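Local coordinates for protein glycosaminoglycan xylosylkinase (Hydra vulgaris, PDB 5XOM) that probably phosphorylates xylose in the linker sugars of proteoglycans, as a member of the Fam20 family of secretory-pathway kinases, at residues Thr174-Ile177 with Asn183-Phe186; Cys185-Gly188 with Asn194-Glu197. One frame throughout, in Å; residues are numbered along the deposited sequence.

How the interactions relate
Interaction 1 pairs strand 184-186 with 176-178 in a hairpin; interaction 2 uses Tyr187, just past the end of strand 184-186, and sets it against the turn leading to 199-200. The segments share Cys185 and Phe186, and the centres of the two contacts lie about 7 Å apart. They also touch directly: Thr175 O and Tyr187 N, 3.1 Å apart, carry the strand pairing onward, while Ile177 CG2 packs on Tyr187 CE2 at 3.9 Å and on Arg195 NH2 at 3.8 Å. Both lie well out from the chain centre, about 27 and 24 Å between centres. An N-acetylglucosamine, probably part of a glycan rather than a substrate, comes within about 5 Å of the Asn183 side chain (nearest atoms).

Interaction 1 of 2, residues Thr174-Ile177 with Asn183-Phe186; sequences TTFI and NLCF
Phe176 turns one ring face to Phe186, whose CB stands 3.8 Å from the Phe176 ring centroid and only 3° off the ring normal, a nearly central CH-pi contact. The two side chains run side by side and point the same way, but the Phe176 and Phe186 rings meet obliquely, with centroids 5.4 Å apart and planes at 34°. Phe176 has CG anti to its carbonyl carbon (chi1 -86°), a setting that lays the ring across the neighbouring strand, where its edge also receives Leu184: CD1 of that leucine is 3.6 Å from Phe176 CD2. On the other side of the sheet Ile177 CG1 and Cys185 CB pack more loosely. Underneath runs an antiparallel beta hairpin, formed by strands 176-178 and 184-186, the first two of a three-stranded sheet completed by 199-200. Ile177 and Cys185 are its hydrogen-bonded pair. Cys185 N approaches Ile177 O at 2.7 Å, almost in line with the carbonyl, whereas Ile177 N reaches Cys185 O at 2.9 Å from well above the carbonyl plane. Phe176 and Phe186 form the adjacent non-hydrogen-bonded pair, where CA-H...O contacts link the strands: Phe186 CA lies 3.1 Å from Thr175 O, and Phe176 CA lies 3.1 Å from Cys185 O, which thus meets both a backbone N-H and a CA-H. The Thr175 hydroxyl is bound to Leu172 O and, weakly, to Gly188 N, tying the start of the hairpin to helix 170-173. Leu160 and Val164 of helix 160-164 touch Phe176, and Leu160 also reaches Leu184, while Leu94 packs on Phe186. At the far end of the pairing Asn183 OD1 accepts from Asn203 N, and a disulfide fastens Cys185 to Cys200 in the third strand.

Interaction 2 of 2, residues Cys185-Gly188 with Asn194-Glu197; sequences CFYG and NRKE
A type I beta turn, Asn194 to Glu197, presents its backbone to the ring of Tyr187 in the long connection between strands 184-186 and 199-200. Arg195 CA sits over one face of the Tyr187 ring, 3.8 Å from its centroid and displaced toward the rim, making a CH-pi contact; Arg195 CB extends the touch to Tyr187 CE2 at 4.0 Å. Closer to the main chain, Tyr187 CB lies 3.3 Å from Asn194 O. With CG between its backbone N and carbonyl carbon (chi1 62°), Tyr187 holds its ring against the turn, and Ile177 of the hairpin packs on it too.

The turn carries its own bracing. Glu197 N donates to Asn194 O, and Asn194 OD1 accepts from Lys196 N at 3.0 Å, an Asx turn. Asn194 ND2 donates to Glu197 OE1 at 2.9 Å from above the carboxylate plane, while Glu197 OE2 is hydrogen-bonded to Tyr129 OH. Water 1 bridges the segments, accepting from Asn194 N and lying 2.7 Å from Tyr187 O and equally far from Glu197 O, though more acceptors surround it than it has protons.

Replacing Tyr187 by an alanine would probably leave Arg195 CA without its ring face and the turn held to the strand by less packing. As no direct hydrogen bond crosses between the two segments, their cohesion rests on the aromatic face against backbone and aliphatic carbon, with polar linkage between them passing through a water.

Interaction 1 of 2, residues Thr174-Ile177 with Asn183-Phe186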
ATOM      1  N   THR A 174      34.207 -25.288   3.552  1.00 33.70           N
ATOM      2  CA  THR A 174      35.290 -26.062   2.946  1.00 36.43           C
ATOM      3  C   THR A 174      35.471 -25.789   1.460  1.00 38.97           C
ATOM      4  O   THR A 174      36.387 -26.367   0.864  1.00 42.99           O
ATOM      5  CB  THR A 174      35.069 -27.565   3.144  1.00 43.78           C
ATOM      6  OG1 THR A 174      33.885 -27.979   2.441  1.00 46.74           O
ATOM      7  CG2 THR A 174      34.916 -27.892   4.615  1.00 48.85           C
ATOM      8  N   THR A 175      34.651 -24.939   0.840  1.00 36.94           N
ATOM      9  CA  THR A 175      34.847 -24.582  -0.561  1.00 36.95           C
ATOM     10  C   THR A 175      35.373 -23.162  -0.714  1.00 32.84           C
ATOM     11  O   THR A 175      35.403 -22.636  -1.832  1.00 30.46           O
ATOM     12  CB  THR A 175      33.550 -24.757  -1.365  1.00 32.76           C
ATOM     13  OG1 THR A 175      32.594 -23.763  -0.979  1.00 28.89           O
ATOM     14  CG2 THR A 175      32.953 -26.131  -1.129  1.00 31.41           C
ATOM     15  N   PHE A 176      35.788 -22.527   0.380  1.00 31.94           N
ATOM     16  CA  PHE A 176      36.444 -21.234   0.287  1.00 34.90           C
ATOM     17  C   PHE A 176      37.903 -21.413  -0.104  1.00 35.43           C
ATOM     18  O   PHE A 176      38.601 -22.282   0.430  1.00 40.09           O
ATOM     19  CB  PHE A 176      36.336 -20.474   1.604  1.00 33.62           C
ATOM     20  CG  PHE A 176      35.064 -19.695   1.735  1.00 28.58           C
ATOM     21  CD1 PHE A 176      33.893 -20.317   2.126  1.00 33.21           C
ATOM     22  CD2 PHE A 176      35.033 -18.349   1.430  1.00 36.15           C
ATOM     23  CE1 PHE A 176      32.721 -19.601   2.234  1.00 37.21           C
ATOM     24  CE2 PHE A 176      33.864 -17.629   1.536  1.00 32.96           C
ATOM     25  CZ  PHE A 176      32.709 -18.252   1.939  1.00 31.05           C
ATOM     26  N   ILE A 177      38.360 -20.598  -1.054  1.00 34.41           N
ATOM     27  CA  ILE A 177      39.735 -20.622  -1.534  1.00 35.19           C
ATOM     28  C   ILE A 177      40.157 -19.192  -1.842  1.00 35.03           C
ATOM     29  O   ILE A 177      39.347 -18.266  -1.827  1.00 34.13           O
ATOM     30  CB  ILE A 177      39.912 -21.490  -2.800  1.00 37.01           C
ATOM     31  CG1 ILE A 177      39.093 -20.903  -3.954  1.00 34.31           C
ATOM     32  CG2 ILE A 177      39.541 -22.945  -2.544  1.00 36.77           C
ATOM     33  CD1 ILE A 177      39.300 -21.623  -5.270  1.00 36.40           C
ATOM     34  N   ASN A 183      42.311 -12.921  -3.811  1.00 28.95           N
ATOM     35  CA  ASN A 183      40.917 -12.664  -3.470  1.00 24.57           C
ATOM     36  C   ASN A 183      40.305 -13.888  -2.803  1.00 24.07           C
ATOM     37  O   ASN A 183      40.643 -15.030  -3.122  1.00 28.38           O
ATOM     38  CB  ASN A 183      40.103 -12.316  -4.716  1.00 24.94           C
ATOM     39  CG  ASN A 183      40.586 -11.060  -5.407  1.00 26.53           C
ATOM     40  OD1 ASN A 183      40.693  -9.998  -4.793  1.00 32.23           O
ATOM     41  ND2 ASN A 183      40.900 -11.179  -6.692  1.00 28.38           N
ATOM     42  N   LEU A 184      39.381 -13.644  -1.880  1.00 22.96           N
ATOM     43  CA  LEU A 184      38.677 -14.738  -1.228  1.00 30.40           C
ATOM     44  C   LEU A 184      37.506 -15.157  -2.101  1.00 33.21           C
ATOM     45  O   LEU A 184      36.728 -14.310  -2.558  1.00 28.94           O
ATOM     46  CB  LEU A 184      38.206 -14.319   0.167  1.00 23.14           C
ATOM     47  CG  LEU A 184      37.386 -15.325   0.969  1.00 28.27           C
ATOM     48  CD1 LEU A 184      38.165 -16.621   1.172  1.00 24.17           C
ATOM     49  CD2 LEU A 184      37.027 -14.711   2.315  1.00 23.37           C
ATOM     50  N   CYS A 185      37.389 -16.461  -2.345  1.00 30.20           N
ATOM     51  CA  CYS A 185      36.395 -17.018  -3.255  1.00 24.49           C
ATOM     52  C   CYS A 185      35.745 -18.233  -2.610  1.00 33.02           C
ATOM     53  O   CYS A 185      36.218 -18.744  -1.594  1.00 32.35           O
ATOM     54  CB  CYS A 185      37.020 -17.429  -4.594  1.00 22.52           C
ATOM     55  SG  CYS A 185      38.253 -16.300  -5.299  1.00 28.89           S
ATOM     56  N   PHE A 186      34.652 -18.701  -3.211  1.00 30.52           N
ATOM     57  CA  PHE A 186      34.133 -20.021  -2.879  1.00 30.85           C
ATOM     58  C   PHE A 186      33.532 -20.642  -4.134  1.00 29.41           C
ATOM     59  O   PHE A 186      33.114 -19.933  -5.052  1.00 28.60           O
ATOM     60  CB  PHE A 186      33.115 -19.989  -1.719  1.00 27.26           C
ATOM     61  CG  PHE A 186      31.761 -19.419  -2.073  1.00 26.69           C
ATOM     62  CD1 PHE A 186      31.507 -18.055  -1.974  1.00 30.10           C
ATOM     63  CD2 PHE A 186      30.726 -20.262  -2.451  1.00 26.93           C
ATOM     64  CE1 PHE A 186      30.251 -17.539  -2.281  1.00 30.57           C
ATOM     65  CE2 PHE A 186      29.469 -19.758  -2.759  1.00 29.32           C
ATOM     66  CZ  PHE A 186      29.232 -18.394  -2.674  1.00 27.93           C
TER

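Interaction 2 of 2, residues Cys185-Gly188 with Asn194-Glu197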
ATOM      1  N   CYS A 185      37.389 -16.461  -2.345  1.00 30.20           N
ATOM      2  CA  CYS A 185      36.395 -17.018  -3.255  1.00 24.49           C
ATOM      3  C   CYS A 185      35.745 -18.233  -2.610  1.00 33.02           C
ATOM      4  O   CYS A 185      36.218 -18.744  -1.594  1.00 32.35           O
ATOM      5  CB  CYS A 185      37.020 -17.429  -4.594  1.00 22.52           C
ATOM      6  SG  CYS A 185      38.253 -16.300  -5.299  1.00 28.89           S
ATOM      7  N   PHE A 186      34.652 -18.701  -3.211  1.00 30.52           N
ATOM      8  CA  PHE A 186      34.133 -20.021  -2.879  1.00 30.85           C
ATOM      9  C   PHE A 186      33.532 -20.642  -4.134  1.00 29.41           C
ATOM     10  O   PHE A 186      33.114 -19.933  -5.052  1.00 28.60           O
ATOM     11  CB  PHE A 186      33.115 -19.989  -1.719  1.00 27.26           C
ATOM     12  CG  PHE A 186      31.761 -19.419  -2.073  1.00 26.69           C
ATOM     13  CD1 PHE A 186      31.507 -18.055  -1.974  1.00 30.10           C
ATOM     14  CD2 PHE A 186      30.726 -20.262  -2.451  1.00 26.93           C
ATOM     15  CE1 PHE A 186      30.251 -17.539  -2.281  1.00 30.57           C
ATOM     16  CE2 PHE A 186      29.469 -19.758  -2.759  1.00 29.32           C
ATOM     17  CZ  PHE A 186      29.232 -18.394  -2.674  1.00 27.93           C
ATOM     18  N   TYR A 187      33.529 -21.981  -4.187  1.00 30.27           N
ATOM     19  CA  TYR A 187      33.061 -22.690  -5.373  1.00 26.48           C
ATOM     20  C   TYR A 187      31.882 -23.635  -5.153  1.00 30.45           C
ATOM     21  O   TYR A 187      31.395 -24.204  -6.134  1.00 35.76           O
ATOM     22  CB  TYR A 187      34.215 -23.467  -6.024  1.00 28.44           C
ATOM     23  CG  TYR A 187      34.852 -24.538  -5.173  1.00 34.47           C
ATOM     24  CD1 TYR A 187      34.308 -25.817  -5.107  1.00 40.17           C
ATOM     25  CD2 TYR A 187      36.025 -24.288  -4.470  1.00 35.31           C
ATOM     26  CE1 TYR A 187      34.899 -26.808  -4.343  1.00 40.68           C
ATOM     27  CE2 TYR A 187      36.624 -25.270  -3.703  1.00 36.66           C
ATOM     28  CZ  TYR A 187      36.058 -26.530  -3.643  1.00 44.55           C
ATOM     29  OH  TYR A 187      36.650 -27.512  -2.878  1.00 44.78           O
ATOM     30  N   GLY A 188      31.410 -23.829  -3.918  1.00 30.43           N
ATOM     31  CA  GLY A 188      30.183 -24.590  -3.667  1.00 28.96           C
ATOM     32  C   GLY A 188      30.311 -26.091  -3.911  1.00 40.04           C
ATOM     33  O   GLY A 188      31.392 -26.628  -4.156  1.00 44.86           O
ATOM     34  N   ASN A 194      32.923 -26.587  -9.052  1.00 38.61           N
ATOM     35  CA  ASN A 194      34.263 -27.130  -8.879  1.00 36.43           C
ATOM     36  C   ASN A 194      35.250 -25.998  -8.645  1.00 38.32           C
ATOM     37  O   ASN A 194      34.988 -24.832  -8.957  1.00 35.54           O
ATOM     38  CB  ASN A 194      34.700 -27.977 -10.079  1.00 37.68           C
ATOM     39  CG  ASN A 194      34.853 -27.162 -11.334  1.00 39.86           C
ATOM     40  OD1 ASN A 194      35.912 -26.591 -11.591  1.00 50.55           O
ATOM     41  ND2 ASN A 194      33.794 -27.102 -12.132  1.00 34.45           N
ATOM     42  N   ARG A 195      36.410 -26.390  -8.116  1.00 33.74           N
ATOM     43  CA  ARG A 195      37.435 -25.458  -7.665  1.00 34.87           C
ATOM     44  C   ARG A 195      37.952 -24.565  -8.790  1.00 33.98           C
ATOM     45  O   ARG A 195      38.429 -23.454  -8.530  1.00 40.23           O
ATOM     46  CB  ARG A 195      38.571 -26.263  -7.027  1.00 47.73           C
ATOM     47  CG  ARG A 195      39.889 -25.548  -6.836  1.00 60.95           C
ATOM     48  CD  ARG A 195      40.889 -26.479  -6.167  1.00 77.27           C
ATOM     49  NE  ARG A 195      41.801 -25.775  -5.272  1.00 88.29           N
ATOM     50  CZ  ARG A 195      41.721 -25.824  -3.945  1.00 91.33           C
ATOM     51  NH1 ARG A 195      40.783 -26.563  -3.366  1.00 91.15           N
ATOM     52  NH2 ARG A 195      42.587 -25.152  -3.199  1.00 90.27           N
ATOM     53  N   LYS A 196      37.871 -25.010 -10.039  1.00 32.28           N
ATOM     54  CA  LYS A 196      38.368 -24.170 -11.124  1.00 37.62           C
ATOM     55  C   LYS A 196      37.361 -23.121 -11.579  1.00 36.31           C
ATOM     56  O   LYS A 196      37.715 -22.262 -12.393  1.00 35.25           O
ATOM     57  CB  LYS A 196      38.756 -25.032 -12.325  1.00 43.58           C
ATOM     58  CG  LYS A 196      39.982 -25.913 -12.147  1.00 51.42           C
ATOM     59  CD  LYS A 196      39.878 -27.143 -13.045  1.00 62.29           C
ATOM     60  CE  LYS A 196      41.156 -27.377 -13.840  1.00 70.22           C
ATOM     61  NZ  LYS A 196      42.380 -27.372 -12.996  1.00 75.11           N
ATOM     62  N   GLU A 197      36.133 -23.150 -11.062  1.00 33.20           N
ATOM     63  CA  GLU A 197      35.097 -22.179 -11.421  1.00 35.98           C
ATOM     64  C   GLU A 197      34.524 -21.535 -10.165  1.00 35.22           C
ATOM     65  O   GLU A 197      33.345 -21.713  -9.838  1.00 31.15           O
ATOM     66  CB  GLU A 197      34.000 -22.854 -12.240  1.00 40.89           C
ATOM     67  CG  GLU A 197      34.480 -23.385 -13.590  1.00 44.37           C
ATOM     68  CD  GLU A 197      33.393 -24.131 -14.337  1.00 46.87           C
ATOM     69  OE1 GLU A 197      33.469 -25.375 -14.410  1.00 55.23           O
ATOM     70  OE2 GLU A 197      32.452 -23.479 -14.831  1.00 45.83           O
TER
HETATM   71  O   HOH W   1      31.916 -23.736  -8.788  1.00 31.10           O